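Periplasmic binding protein (Agrobacterium tumefaciens str. B6, PDB 5L9G) binds the opine mannopine in the periplasm and probably hands it to an ABC transporter for uptake into the cell. Local coordinates at residues A104-P107 with P108-T112. Sequence-based numbering, arbitrary orientation.
Sequences ADFP and PGSVT
Ser110 grips the carbonyl oxygen of Pro107 twice, once through its side chain and once through its backbone. The bond from Ser110 N to Pro107 O, 3.1 Å long, closes a type II beta turn from Pro107 to Ser110, and the hydroxyl OG of Ser110 adds a second bond to Pro107 O at 2.7 Å. Both donors come from one face of the carbonyl: OG lies 21° from its plane, while the amide N sits well above it. The hydroxyl reaches this place because OG stands between the backbone N and the carbonyl carbon of its own residue (chi1 78°), which turns it back toward Pro107.

Pro108 has a ring that fixes phi near the value wanted at the second position, and Gly109 takes the positive phi (80°) of the third, which a residue without a side chain adopts easily. Ser110 OG also lies 3.2 Å from Pro107 CD and 3.4 Å from Phe106 CB. Val111 then adds a small apolar patch, its CG2 meeting Phe106 CB at 3.8 Å, and both side chains also pack on Val101.

The turn leads into the short, weakly bonded strand about 111-112, beside strand 115-128, where Ser110 rests on Ala117. The side chain of Ser110 lies about 12 Å from the bound mannopine. Two donors share Pro107 O, and the hydroxyl of the buried Ser110 spends its proton there, which probably stiffens the turn.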
loop_
_atom_site.group_PDB
_atom_site.type_symbol
_atom_site.label_atom_id
_atom_site.label_comp_id
_atom_site.label_asym_id
_atom_site.label_seq_id
_atom_site.Cartn_x
_atom_site.Cartn_y
_atom_site.Cartn_z
ATOM N N ALA A 104 -1.336 -19.587 -10.390
ATOM C CA ALA A 104 0.070 -19.904 -10.695
ATOM C C ALA A 104 0.841 -18.700 -11.279
ATOM O O ALA A 104 2.058 -18.627 -11.131
ATOM C CB ALA A 104 0.151 -21.092 -11.643
ATOM N N ASP A 105 0.126 -17.747 -11.913
ATOM C CA ASP A 105 0.709 -16.535 -12.496
ATOM C C ASP A 105 0.955 -15.433 -11.465
ATOM O O ASP A 105 1.563 -14.425 -11.807
ATOM C CB ASP A 105 -0.210 -15.976 -13.589
ATOM C CG ASP A 105 -0.436 -16.904 -14.759
ATOM O OD1 ASP A 105 0.486 -17.685 -15.086
ATOM O OD2 ASP A 105 -1.499 -16.796 -15.396
ATOM N N PHE A 106 0.437 -15.582 -10.240
ATOM C CA PHE A 106 0.566 -14.537 -9.223
ATOM C C PHE A 106 1.356 -15.029 -7.995
ATOM O O PHE A 106 1.457 -16.242 -7.803
ATOM C CB PHE A 106 -0.844 -14.030 -8.825
ATOM C CG PHE A 106 -1.530 -13.243 -9.917
ATOM C CD1 PHE A 106 -2.155 -13.889 -10.980
ATOM C CD2 PHE A 106 -1.526 -11.851 -9.900
ATOM C CE1 PHE A 106 -2.735 -13.156 -12.020
ATOM C CE2 PHE A 106 -2.152 -11.118 -10.921
ATOM C CZ PHE A 106 -2.739 -11.772 -11.977
ATOM N N PRO A 107 1.915 -14.133 -7.141
ATOM C CA PRO A 107 2.627 -14.623 -5.945
ATOM C C PRO A 107 1.715 -15.486 -5.055
ATOM O O PRO A 107 0.490 -15.288 -5.057
ATOM C CB PRO A 107 3.050 -13.334 -5.230
ATOM C CG PRO A 107 3.081 -12.285 -6.295
ATOM C CD PRO A 107 1.940 -12.653 -7.206
ATOM N N PRO A 108 2.256 -16.500 -4.336
ATOM C CA PRO A 108 1.380 -17.318 -3.480
ATOM C C PRO A 108 0.701 -16.472 -2.399
ATOM O O PRO A 108 1.328 -15.567 -1.841
ATOM C CB PRO A 108 2.325 -18.381 -2.890
ATOM C CG PRO A 108 3.679 -17.807 -3.003
ATOM C CD PRO A 108 3.675 -16.894 -4.204
ATOM N N GLY A 109 -0.587 -16.734 -2.188
ATOM C CA GLY A 109 -1.416 -16.023 -1.219
ATOM C C GLY A 109 -1.930 -14.670 -1.683
ATOM O O GLY A 109 -2.759 -14.066 -0.995
ATOM N N SER A 110 -1.480 -14.194 -2.867
ATOM C CA SER A 110 -1.869 -12.880 -3.402
ATOM C C SER A 110 -3.249 -12.859 -4.098
ATOM O O SER A 110 -3.727 -11.783 -4.481
ATOM C CB SER A 110 -0.788 -12.330 -4.319
ATOM O OG SER A 110 -0.820 -12.947 -5.594
ATOM N N VAL A 111 -3.874 -14.040 -4.266
ATOM C CA VAL A 111 -5.201 -14.167 -4.870
ATOM C C VAL A 111 -6.079 -14.962 -3.896
ATOM O O VAL A 111 -5.749 -16.106 -3.572
ATOM C CB VAL A 111 -5.164 -14.793 -6.296
ATOM C CG1 VAL A 111 -6.580 -14.977 -6.861
ATOM C CG2 VAL A 111 -4.306 -13.960 -7.258
ATOM N N THR A 112 -7.163 -14.345 -3.394
ATOM C CA THR A 112 -8.086 -15.016 -2.464
ATOM C C THR A 112 -9.401 -15.216 -3.214
ATOM O O THR A 112 -9.482 -14.835 -4.388
ATOM C CB THR A 112 -8.290 -14.177 -1.173
ATOM O OG1 THR A 112 -9.140 -13.063 -1.463
ATOM C CG2 THR A 112 -6.975 -13.706 -0.532
#